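Side-chain contacts in 3-oxoacyl-[acyl-carrier-protein] synthase 3 (Micrococcus luteus NCTC 2665, PDB 4EWP), which probably catalyses the first condensation of fatty acid synthesis, adding two carbons from malonyl-ACP to an acyl primer such as acetyl-CoA: residues A[54-59]-A[63-68]; A[85-90]-A[104-109]; A[92-97]-A[116-121]; A[131-136]-A[145-150]. All blocks are in the same frame, centred on the assembly; numbering follows the deposited sequence.

Interaction 1: residues A[54-59]-A[63-68]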
loop_
_atom_site.group_PDB
_atom_site.type_symbol
_atom_site.label_atom_id
_atom_site.label_comp_id
_atom_site.label_asym_id
_atom_site.label_seq_id
_atom_site.Cartn_x
_atom_site.Cartn_y
_atom_site.Cartn_z
ATOM N N GLN A 54 -7.741 22.149 -8.166
ATOM C CA GLN A 54 -8.477 21.142 -8.914
ATOM C C GLN A 54 -9.464 20.443 -7.995
ATOM O O GLN A 54 -9.091 19.951 -6.933
ATOM C CB GLN A 54 -7.497 20.128 -9.513
ATOM C CG GLN A 54 -6.653 20.747 -10.607
ATOM C CD GLN A 54 -5.379 19.995 -10.914
ATOM O OE1 GLN A 54 -4.538 20.486 -11.672
ATOM N NE2 GLN A 54 -5.222 18.804 -10.338
ATOM N N ARG A 55 -10.730 20.421 -8.390
ATOM C CA ARG A 55 -11.737 19.689 -7.638
ATOM C C ARG A 55 -12.483 18.727 -8.566
ATOM O O ARG A 55 -13.108 19.136 -9.542
ATOM C CB ARG A 55 -12.687 20.646 -6.903
ATOM C CG ARG A 55 -12.053 21.315 -5.671
ATOM C CD ARG A 55 -11.550 20.251 -4.683
ATOM N NE ARG A 55 -10.863 20.796 -3.515
ATOM C CZ ARG A 55 -11.472 21.361 -2.466
ATOM N NH1 ARG A 55 -12.795 21.485 -2.434
ATOM N NH2 ARG A 55 -10.752 21.818 -1.442
ATOM N N ALA A 56 -12.381 17.439 -8.258
ATOM C CA ALA A 56 -12.955 16.391 -9.090
ATOM C C ALA A 56 -14.445 16.264 -8.873
ATOM O O ALA A 56 -14.940 16.501 -7.774
ATOM C CB ALA A 56 -12.267 15.047 -8.794
ATOM N N THR A 57 -15.156 15.880 -9.930
ATOM C CA THR A 57 -16.576 15.559 -9.833
ATOM C C THR A 57 -16.731 14.148 -9.272
ATOM O O THR A 57 -15.741 13.447 -9.082
ATOM C CB THR A 57 -17.259 15.609 -11.205
ATOM O OG1 THR A 57 -16.666 14.633 -12.070
ATOM C CG2 THR A 57 -17.096 16.981 -11.832
ATOM N N ALA A 58 -17.975 13.747 -9.020
ATOM C CA ALA A 58 -18.296 12.402 -8.544
ATOM C C ALA A 58 -17.823 11.296 -9.483
ATOM O O ALA A 58 -17.382 10.245 -9.021
ATOM C CB ALA A 58 -19.801 12.272 -8.300
ATOM N N GLU A 59 -17.927 11.529 -10.791
ATOM C CA GLU A 59 -17.524 10.542 -11.798
ATOM C C GLU A 59 -16.007 10.395 -11.898
ATOM O O GLU A 59 -15.494 9.346 -12.318
ATOM C CB GLU A 59 -18.077 10.903 -13.189
ATOM C CG GLU A 59 -19.581 10.783 -13.334
ATOM C CD GLU A 59 -20.336 11.884 -12.599
ATOM O OE1 GLU A 59 -19.837 13.035 -12.558
ATOM O OE2 GLU A 59 -21.430 11.596 -12.056
ATOM N N PRO A 63 -9.826 5.654 -9.665
ATOM C CA PRO A 63 -9.474 4.825 -10.827
ATOM C C PRO A 63 -9.634 5.530 -12.175
ATOM O O PRO A 63 -8.832 5.282 -13.073
ATOM C CB PRO A 63 -10.451 3.642 -10.729
ATOM C CG PRO A 63 -10.747 3.535 -9.251
ATOM C CD PRO A 63 -10.795 4.981 -8.777
ATOM N N VAL A 64 -10.660 6.366 -12.320
ATOM C CA VAL A 64 -10.838 7.130 -13.537
ATOM C C VAL A 64 -9.632 8.045 -13.793
ATOM O O VAL A 64 -9.045 8.031 -14.879
ATOM C CB VAL A 64 -12.133 7.950 -13.492
ATOM C CG1 VAL A 64 -12.130 9.034 -14.572
ATOM C CG2 VAL A 64 -13.320 7.025 -13.685
ATOM N N MET A 65 -9.261 8.825 -12.782
ATOM C CA MET A 65 -8.139 9.757 -12.892
ATOM C C MET A 65 -6.811 9.015 -13.108
ATOM O O MET A 65 -6.004 9.417 -13.951
ATOM C CB MET A 65 -8.065 10.674 -11.657
ATOM C CG MET A 65 -9.315 11.571 -11.484
ATOM S SD MET A 65 -9.024 12.911 -10.316
ATOM C CE MET A 65 -9.025 12.043 -8.741
ATOM N N ALA A 66 -6.598 7.928 -12.359
ATOM C CA ALA A 66 -5.364 7.163 -12.478
ATOM C C ALA A 66 -5.202 6.630 -13.894
ATOM O O ALA A 66 -4.102 6.609 -14.448
ATOM C CB ALA A 66 -5.341 6.013 -11.459
ATOM N N VAL A 67 -6.309 6.199 -14.480
ATOM C CA VAL A 67 -6.280 5.590 -15.802
ATOM C C VAL A 67 -5.916 6.599 -16.891
ATOM O O VAL A 67 -5.099 6.315 -17.773
ATOM C CB VAL A 67 -7.630 4.887 -16.109
ATOM C CG1 VAL A 67 -7.845 4.682 -17.618
ATOM C CG2 VAL A 67 -7.698 3.584 -15.365
ATOM N N GLY A 68 -6.524 7.779 -16.825
ATOM C CA GLY A 68 -6.221 8.827 -17.784
ATOM C C GLY A 68 -4.741 9.167 -17.706
ATOM O O GLY A 68 -4.054 9.234 -18.727
#
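Ala56 meets Met65, and Glu59 meets Val64, in a small van der Waals contact. It joins the loop after strand 52-54 to the early turns of helix 62-76, which that loop enters. Only 110 Å² is buried, both sides summed. The inner half is apolar. Met65 runs out from the helix nearly extended and then bends at its sulfur (chi3 -73°). Met65 SD lies 4.2 Å from Ala56 CB. Its CE turns along the same methyl group, with Met65 CE 4.4 Å from Ala56 CB.

The outer half lies at the surface. Here the branched end of Val64 faces a backbone oxygen. Val64 CG2 is 3.5 Å from Glu59 O, and Val64 CG1 is 4.1 Å from the same oxygen. Glu59 takes part through this backbone atom.

No hydrogen bond crosses between the segments. The loop is tied by polar bonds to other parts of the chain. Asp170 accepts the N-H of Ala56, and Arg152 donates to Ala58 O while packing on both Ala56 and Met65. The chemistry implies van der Waals contact without directional bonding, over a small area: carbon and sulfur meet on the buried side, and methyl groups rest against a carbonyl oxygen at the surface.

Interaction 2: residues A[85-90]-A[104-109]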
loop_
_atom_site.group_PDB
_atom_site.type_symbol
_atom_site.label_atom_id
_atom_site.label_comp_id
_atom_site.label_asym_id
_atom_site.label_seq_id
_atom_site.Cartn_x
_atom_site.Cartn_y
_atom_site.Cartn_z
ATOM N N ASP A 85 4.940 -4.466 -16.413
ATOM C CA ASP A 85 5.228 -5.657 -15.624
ATOM C C ASP A 85 4.782 -5.455 -14.184
ATOM O O ASP A 85 4.849 -6.391 -13.390
ATOM C CB ASP A 85 6.731 -5.959 -15.615
ATOM C CG ASP A 85 7.305 -6.094 -16.995
ATOM O OD1 ASP A 85 6.587 -6.582 -17.896
ATOM O OD2 ASP A 85 8.478 -5.708 -17.183
ATOM N N ALA A 86 4.364 -4.230 -13.845
ATOM C CA ALA A 86 3.875 -3.911 -12.503
ATOM C C ALA A 86 3.141 -2.580 -12.489
ATOM O O ALA A 86 3.455 -1.683 -13.279
ATOM C CB ALA A 86 5.019 -3.886 -11.507
ATOM N N VAL A 87 2.174 -2.453 -11.589
ATOM C CA VAL A 87 1.353 -1.257 -11.492
ATOM C C VAL A 87 1.317 -0.866 -10.031
ATOM O O VAL A 87 0.840 -1.633 -9.205
ATOM C CB VAL A 87 -0.107 -1.516 -11.959
ATOM C CG1 VAL A 87 -0.971 -0.308 -11.703
ATOM C CG2 VAL A 87 -0.161 -1.908 -13.435
ATOM N N ILE A 88 1.843 0.311 -9.703
ATOM C CA ILE A 88 1.859 0.777 -8.320
ATOM C C ILE A 88 1.013 2.029 -8.218
ATOM O O ILE A 88 1.258 3.025 -8.911
ATOM C CB ILE A 88 3.287 1.103 -7.827
ATOM C CG1 ILE A 88 4.205 -0.104 -7.991
ATOM C CG2 ILE A 88 3.262 1.544 -6.380
ATOM C CD1 ILE A 88 5.637 0.157 -7.565
ATOM N N VAL A 89 -0.001 1.980 -7.369
ATOM C CA VAL A 89 -0.878 3.130 -7.214
ATOM C C VAL A 89 -0.738 3.680 -5.806
ATOM O O VAL A 89 -1.002 2.995 -4.814
ATOM C CB VAL A 89 -2.344 2.783 -7.491
ATOM C CG1 VAL A 89 -3.238 3.920 -7.009
ATOM C CG2 VAL A 89 -2.549 2.468 -8.973
ATOM N N SER A 90 -0.299 4.924 -5.720
ATOM C CA SER A 90 -0.088 5.529 -4.427
ATOM C C SER A 90 -1.228 6.484 -4.120
ATOM O O SER A 90 -1.339 7.536 -4.735
ATOM C CB SER A 90 1.260 6.226 -4.411
ATOM O OG SER A 90 1.329 7.064 -3.288
ATOM N N LEU A 104 -7.963 -2.432 -10.455
ATOM C CA LEU A 104 -8.867 -1.843 -11.455
ATOM C C LEU A 104 -8.086 -1.119 -12.547
ATOM O O LEU A 104 -8.373 -1.281 -13.733
ATOM C CB LEU A 104 -9.849 -0.847 -10.817
ATOM C CG LEU A 104 -11.057 -1.384 -10.053
ATOM C CD1 LEU A 104 -11.782 -0.244 -9.353
ATOM C CD2 LEU A 104 -12.009 -2.130 -10.988
ATOM N N VAL A 105 -7.107 -0.309 -12.142
ATOM C CA VAL A 105 -6.317 0.446 -13.103
ATOM C C VAL A 105 -5.628 -0.504 -14.082
ATOM O O VAL A 105 -5.706 -0.318 -15.305
ATOM C CB VAL A 105 -5.275 1.355 -12.401
ATOM C CG1 VAL A 105 -4.357 2.065 -13.424
ATOM C CG2 VAL A 105 -5.974 2.375 -11.494
ATOM N N ALA A 106 -4.978 -1.530 -13.538
ATOM C CA ALA A 106 -4.248 -2.502 -14.350
ATOM C C ALA A 106 -5.161 -3.085 -15.402
ATOM O O ALA A 106 -4.778 -3.213 -16.569
ATOM C CB ALA A 106 -3.680 -3.613 -13.479
ATOM N N HIS A 107 -6.384 -3.418 -14.986
ATOM C CA HIS A 107 -7.357 -4.017 -15.889
ATOM C C HIS A 107 -7.803 -3.043 -16.965
ATOM O O HIS A 107 -7.822 -3.391 -18.143
ATOM C CB HIS A 107 -8.586 -4.538 -15.147
ATOM C CG HIS A 107 -9.697 -4.931 -16.066
ATOM N ND1 HIS A 107 -9.547 -5.908 -17.030
ATOM C CD2 HIS A 107 -10.952 -4.452 -16.205
ATOM C CE1 HIS A 107 -10.673 -6.024 -17.711
ATOM N NE2 HIS A 107 -11.543 -5.155 -17.229
ATOM N N GLU A 108 -8.152 -1.825 -16.551
ATOM C CA GLU A 108 -8.700 -0.824 -17.468
ATOM C C GLU A 108 -7.708 -0.476 -18.563
ATOM O O GLU A 108 -8.103 -0.238 -19.709
ATOM C CB GLU A 108 -9.082 0.460 -16.726
ATOM C CG GLU A 108 -9.906 0.280 -15.459
ATOM C CD GLU A 108 -11.355 -0.053 -15.744
ATOM O OE1 GLU A 108 -11.690 -0.273 -16.930
ATOM O OE2 GLU A 108 -12.155 -0.089 -14.777
ATOM N N ILE A 109 -6.424 -0.426 -18.217
ATOM C CA ILE A 109 -5.420 0.004 -19.187
ATOM C C ILE A 109 -4.829 -1.158 -19.956
ATOM O O ILE A 109 -3.916 -0.970 -20.749
ATOM C CB ILE A 109 -4.274 0.826 -18.556
ATOM C CG1 ILE A 109 -3.410 -0.053 -17.643
ATOM C CG2 ILE A 109 -4.829 2.056 -17.835
ATOM C CD1 ILE A 109 -2.352 0.718 -16.871
#
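Val87 and Val89 pack on Val105 and Ala106 inside a beta-alpha-beta unit, made of strand 86-90, helix 101-108 and strand 116-120. The contact is buried and apolar. Side chains alternate along a strand, so Val87 and Val89, two apart, both face the helix. Ile88 between them faces the other side of the sheet, toward Val145.

The two methyls of Val87 divide the work. With CG1 anti to N (chi1 174°), CG2 is left beside the N and reaches Ala106, where Val87 CG2 and Ala106 CB are 3.9 Å apart. The other branch touches more loosely, with Val87 CG1 4.5 Å from Val105 CG1. Next, Val89 CG2 lies 4.3 Å from Val105 CG2, the other methyl of Val105.

The small Ala106 faces the strand where the backbones are nearest: Val87 CA and Ala106 CA are 6.4 Å apart. The axes of strand 86-90 and helix 104-108 approach to 9.0 Å at 133°, so the helix runs back obliquely over the sheet. The helix also packs on the second subunit, Leu104 against Trp197 and Ala106 against Ser192 of that chain. This is the beta-alpha-beta crossover of the thiolase fold, its connecting helix laid on the sheet.

Interaction 3: residues A[92-97]-A[116-121]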
loop_
_atom_site.group_PDB
_atom_site.type_symbol
_atom_site.label_atom_id
_atom_site.label_comp_id
_atom_site.label_asym_id
_atom_site.label_seq_id
_atom_site.Cartn_x
_atom_site.Cartn_y
_atom_site.Cartn_z
ATOM N N VAL A 92 -4.471 7.456 -0.813
ATOM C CA VAL A 92 -5.113 7.181 0.473
ATOM C C VAL A 92 -6.591 7.502 0.435
ATOM O O VAL A 92 -7.242 7.534 1.473
ATOM C CB VAL A 92 -4.488 8.004 1.628
ATOM C CG1 VAL A 92 -3.026 7.644 1.827
ATOM C CG2 VAL A 92 -4.655 9.519 1.384
ATOM N N THR A 93 -7.138 7.758 -0.749
ATOM C CA THR A 93 -8.525 8.232 -0.807
ATOM C C THR A 93 -9.478 7.280 -1.522
ATOM O O THR A 93 -10.667 7.560 -1.632
ATOM C CB THR A 93 -8.629 9.662 -1.418
ATOM O OG1 THR A 93 -7.805 9.761 -2.588
ATOM C CG2 THR A 93 -8.159 10.688 -0.426
ATOM N N PHE A 94 -8.967 6.155 -2.012
ATOM C CA PHE A 94 -9.831 5.150 -2.619
ATOM C C PHE A 94 -10.681 4.543 -1.499
ATOM O O PHE A 94 -10.145 3.970 -0.553
ATOM C CB PHE A 94 -8.970 4.099 -3.316
ATOM C CG PHE A 94 -9.746 3.076 -4.125
ATOM C CD1 PHE A 94 -9.601 1.711 -3.862
ATOM C CD2 PHE A 94 -10.569 3.466 -5.171
ATOM C CE1 PHE A 94 -10.267 0.755 -4.633
ATOM C CE2 PHE A 94 -11.247 2.520 -5.937
ATOM C CZ PHE A 94 -11.094 1.166 -5.676
ATOM N N PRO A 95 -12.008 4.701 -1.589
ATOM C CA PRO A 95 -12.974 4.385 -0.522
ATOM C C PRO A 95 -13.333 2.909 -0.396
ATOM O O PRO A 95 -14.501 2.572 -0.201
ATOM C CB PRO A 95 -14.220 5.168 -0.942
ATOM C CG PRO A 95 -14.134 5.226 -2.424
ATOM C CD PRO A 95 -12.662 5.332 -2.750
ATOM N N HIS A 96 -12.333 2.045 -0.501
ATOM C CA HIS A 96 -12.518 0.626 -0.254
ATOM C C HIS A 96 -11.316 0.089 0.481
ATOM O O HIS A 96 -10.178 0.263 0.029
ATOM C CB HIS A 96 -12.645 -0.134 -1.569
ATOM C CG HIS A 96 -13.828 0.267 -2.382
ATOM N ND1 HIS A 96 -15.043 -0.378 -2.292
ATOM C CD2 HIS A 96 -13.986 1.248 -3.299
ATOM C CE1 HIS A 96 -15.898 0.183 -3.128
ATOM N NE2 HIS A 96 -15.285 1.176 -3.746
ATOM N N ALA A 97 -11.562 -0.584 1.600
ATOM C CA ALA A 97 -10.478 -1.269 2.283
ATOM C C ALA A 97 -9.805 -2.246 1.301
ATOM O O ALA A 97 -8.578 -2.337 1.240
ATOM C CB ALA A 97 -11.001 -1.989 3.510
ATOM N N ALA A 116 -0.369 -5.746 -9.251
ATOM C CA ALA A 116 -0.942 -4.431 -9.077
ATOM C C ALA A 116 -1.248 -4.278 -7.606
ATOM O O ALA A 116 -1.931 -5.133 -7.033
ATOM C CB ALA A 116 -2.228 -4.330 -9.889
ATOM N N TYR A 117 -0.751 -3.209 -6.986
ATOM C CA TYR A 117 -1.068 -2.946 -5.576
ATOM C C TYR A 117 -1.095 -1.457 -5.270
ATOM O O TYR A 117 -0.459 -0.669 -5.973
ATOM C CB TYR A 117 -0.068 -3.646 -4.648
ATOM C CG TYR A 117 1.395 -3.213 -4.777
ATOM C CD1 TYR A 117 1.959 -2.297 -3.895
ATOM C CD2 TYR A 117 2.218 -3.761 -5.752
ATOM C CE1 TYR A 117 3.306 -1.928 -4.006
ATOM C CE2 TYR A 117 3.547 -3.403 -5.862
ATOM C CZ TYR A 117 4.086 -2.500 -4.992
ATOM O OH TYR A 117 5.408 -2.165 -5.120
ATOM N N ASP A 118 -1.826 -1.079 -4.224
ATOM C CA ASP A 118 -1.831 0.302 -3.742
ATOM C C ASP A 118 -0.819 0.411 -2.615
ATOM O O ASP A 118 -0.552 -0.572 -1.917
ATOM C CB ASP A 118 -3.198 0.708 -3.176
ATOM C CG ASP A 118 -4.304 0.735 -4.226
ATOM O OD1 ASP A 118 -4.026 0.540 -5.440
ATOM O OD2 ASP A 118 -5.471 0.957 -3.822
ATOM N N VAL A 119 -0.275 1.614 -2.445
ATOM C CA VAL A 119 0.702 1.922 -1.413
ATOM C C VAL A 119 0.163 3.062 -0.549
ATOM O O VAL A 119 -0.520 3.955 -1.048
ATOM C CB VAL A 119 2.033 2.372 -2.052
ATOM C CG1 VAL A 119 2.806 3.272 -1.120
ATOM C CG2 VAL A 119 2.860 1.170 -2.452
ATOM N N SER A 120 0.436 3.014 0.749
ATOM C CA SER A 120 0.028 4.087 1.642
ATOM C C SER A 120 1.257 4.788 2.206
ATOM O O SER A 120 1.905 4.282 3.142
ATOM C CB SER A 120 -0.833 3.565 2.793
ATOM O OG SER A 120 -1.285 4.633 3.621
ATOM N N ALA A 121 1.559 5.954 1.638
ATOM C CA ALA A 121 2.679 6.769 2.082
ATOM C C ALA A 121 2.366 8.244 1.871
ATOM O O ALA A 121 3.264 9.083 1.625
ATOM C CB ALA A 121 3.944 6.362 1.362
#
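Val92 places CG1 opposite its carbonyl carbon (chi1 -62°), and Ser120 places OG opposite its backbone N (chi1 -177°). These turns bring methyl and hydroxyl together, with Val92 CG1 3.9 Å from Ser120 OG. The contact lies in the crossover of a beta-alpha-beta unit of the thiolase fold. Residues 92-97 belong to the loop that leads from strand 86-90 to helix 101-108, and strand 116-120 closes the unit. The Val92 methyl meets the Ser120 hydroxyl as a van der Waals neighbour, since a carbon offers the oxygen no hydrogen bond here.

The second pair is Phe94 and Asp118. Ring and carboxylate cross at about a right angle, their planes 81° apart. Asp118 OD2 approaches the ring obliquely and is 4.2 Å from Phe94 CD1. This is a loose touch, and no hydrogen bond links the two segments. The carboxylate has its polar partners elsewhere: OD1 accepts from the N-H of Ala102 and OD2 from that of Ala101, in the first turn of helix 101-108, whose positive end would probably favour the charged form.

Asp118 and Ser120 pair antiparallel with a strand of the second subunit, so the sheet continues across the interface. The side chain of Val92 packs on Thr98 of that subunit and is about 8 Å from the side chain of Cys123, a predicted active-site residue. On the loop itself, His96 leans over one face of the Phe94 ring, its CD2 3.7 Å above the plane and offset toward the rim.

Interaction 4: residues A[131-136]-A[145-150]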
loop_
_atom_site.group_PDB
_atom_site.type_symbol
_atom_site.label_atom_id
_atom_site.label_comp_id
_atom_site.label_asym_id
_atom_site.label_seq_id
_atom_site.Cartn_x
_atom_site.Cartn_y
_atom_site.Cartn_z
ATOM N N ALA A 131 10.841 4.776 -5.626
ATOM C CA ALA A 131 11.856 3.965 -4.955
ATOM C C ALA A 131 11.567 2.493 -5.228
ATOM O O ALA A 131 12.467 1.713 -5.567
ATOM C CB ALA A 131 11.856 4.237 -3.458
ATOM N N GLN A 132 10.295 2.121 -5.103
ATOM C CA GLN A 132 9.891 0.735 -5.306
ATOM C C GLN A 132 10.093 0.312 -6.761
ATOM O O GLN A 132 10.723 -0.701 -7.043
ATOM C CB GLN A 132 8.434 0.544 -4.874
ATOM C CG GLN A 132 8.223 0.592 -3.372
ATOM C CD GLN A 132 6.762 0.706 -3.012
ATOM O OE1 GLN A 132 5.944 -0.094 -3.458
ATOM N NE2 GLN A 132 6.424 1.702 -2.214
ATOM N N ALA A 133 9.575 1.125 -7.676
ATOM C CA ALA A 133 9.723 0.885 -9.106
ATOM C C ALA A 133 11.200 0.719 -9.485
ATOM O O ALA A 133 11.573 -0.224 -10.189
ATOM C CB ALA A 133 9.083 2.038 -9.905
ATOM N N ASP A 134 12.033 1.639 -9.008
ATOM C CA ASP A 134 13.473 1.585 -9.258
ATOM C C ASP A 134 14.046 0.249 -8.767
ATOM O O ASP A 134 14.830 -0.420 -9.472
ATOM C CB ASP A 134 14.152 2.778 -8.567
ATOM C CG ASP A 134 15.666 2.747 -8.686
ATOM O OD1 ASP A 134 16.182 2.675 -9.817
ATOM O OD2 ASP A 134 16.347 2.798 -7.647
ATOM N N ALA A 135 13.657 -0.142 -7.554
ATOM C CA ALA A 135 14.106 -1.416 -6.993
ATOM C C ALA A 135 13.656 -2.598 -7.860
ATOM O O ALA A 135 14.437 -3.515 -8.114
ATOM C CB ALA A 135 13.600 -1.590 -5.562
ATOM N N LEU A 136 12.394 -2.575 -8.285
ATOM C CA LEU A 136 11.843 -3.621 -9.146
ATOM C C LEU A 136 12.615 -3.721 -10.469
ATOM O O LEU A 136 12.900 -4.807 -10.937
ATOM C CB LEU A 136 10.344 -3.373 -9.412
ATOM C CG LEU A 136 9.404 -3.504 -8.199
ATOM C CD1 LEU A 136 7.979 -3.004 -8.530
ATOM C CD2 LEU A 136 9.365 -4.924 -7.648
ATOM N N VAL A 145 7.553 -0.415 -15.117
ATOM C CA VAL A 145 6.702 -0.270 -13.940
ATOM C C VAL A 145 5.941 1.029 -14.057
ATOM O O VAL A 145 6.530 2.095 -14.322
ATOM C CB VAL A 145 7.542 -0.274 -12.624
ATOM C CG1 VAL A 145 6.655 -0.116 -11.367
ATOM C CG2 VAL A 145 8.363 -1.541 -12.539
ATOM N N LEU A 146 4.628 0.940 -13.891
ATOM C CA LEU A 146 3.794 2.133 -13.881
ATOM C C LEU A 146 3.630 2.606 -12.446
ATOM O O LEU A 146 3.308 1.807 -11.576
ATOM C CB LEU A 146 2.425 1.817 -14.479
ATOM C CG LEU A 146 1.394 2.931 -14.364
ATOM C CD1 LEU A 146 1.728 4.117 -15.288
ATOM C CD2 LEU A 146 0.019 2.379 -14.655
ATOM N N VAL A 147 3.874 3.895 -12.192
ATOM C CA VAL A 147 3.645 4.475 -10.861
ATOM C C VAL A 147 2.635 5.614 -10.977
ATOM O O VAL A 147 2.808 6.528 -11.785
ATOM C CB VAL A 147 4.952 5.017 -10.228
ATOM C CG1 VAL A 147 4.660 5.610 -8.855
ATOM C CG2 VAL A 147 5.988 3.920 -10.130
ATOM N N VAL A 148 1.573 5.552 -10.184
ATOM C CA VAL A 148 0.546 6.568 -10.228
ATOM C C VAL A 148 0.355 7.163 -8.846
ATOM O O VAL A 148 0.039 6.449 -7.895
ATOM C CB VAL A 148 -0.806 5.995 -10.713
ATOM C CG1 VAL A 148 -1.837 7.102 -10.775
ATOM C CG2 VAL A 148 -0.647 5.401 -12.089
ATOM N N GLY A 149 0.557 8.469 -8.725
ATOM C CA GLY A 149 0.202 9.167 -7.502
ATOM C C GLY A 149 -1.155 9.772 -7.785
ATOM O O GLY A 149 -1.300 10.493 -8.774
ATOM N N VAL A 150 -2.156 9.473 -6.957
ATOM C CA VAL A 150 -3.530 9.880 -7.279
ATOM C C VAL A 150 -4.378 10.035 -6.023
ATOM O O VAL A 150 -4.271 9.243 -5.096
ATOM C CB VAL A 150 -4.203 8.890 -8.289
ATOM C CG1 VAL A 150 -4.072 7.439 -7.825
ATOM C CG2 VAL A 150 -5.666 9.249 -8.534
#
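Val145 faces helix 125-138 from strand 144-152, and each carbon of its side chain meets Ala133 or Leu136. At the root, Val145 CB is 3.9 Å from Ala133 CB. CG1 stands anti to the backbone N (chi1 180°) and presses on the same alanine: Val145 CG1 lies 3.6 Å from Ala133 CB and 3.9 Å from Ala133 CA. CG2 turns to the next part of the helix. There Val145 CG2 comes 4.1 Å from Leu136 CB and also 4.2 Å from Ala133 O.

Ala133 is shared. Its methyl also touches the next inward-facing strand residue, with Val147 CG2 3.6 Å from Ala133 CB, so one small side chain sits between two valines. An alanine in place of Val145 would probably take away the CG1 contact with the Ala133 methyl and open a gap beside Leu136 CB.

All four residues are buried, and no hydrogen bond crosses. The axes of helix 131-136 and strand 145-150 are nearly antiparallel at 176° and approach to 8.9 Å. On the other side of the strand, Leu146 packs on Ala70 of helix 62-76. The helix also reaches the dimer interface, where Leu136 packs on Ala135 of the second subunit. A buried helix laid on the sheet in this way belongs to the central helical layer of the thiolase fold.

In the fold
The four contacts share one sheet of the thiolase fold and its helices. Helices 62-76 and 101-108 pack on one face of it and helix 125-138 on the other. Strands 144-152, 86-90 and 116-120 lie side by side, so interactions 2, 3 and 4 are close, their centres 11 to 14 Å apart. Interaction 1 is about 15 Å from interactions 2 and 3 and about 20 Å from interaction 4. Along the chain interaction 1 comes first, interactions 2 and 3 interleave, and interaction 4 follows. A hydrogen bond from Tyr117 to Gln132 connects interactions 3 and 4. Interactions 2, 3 and 4 all touch the second subunit, so this sheet and its helices form part of the dimer interface.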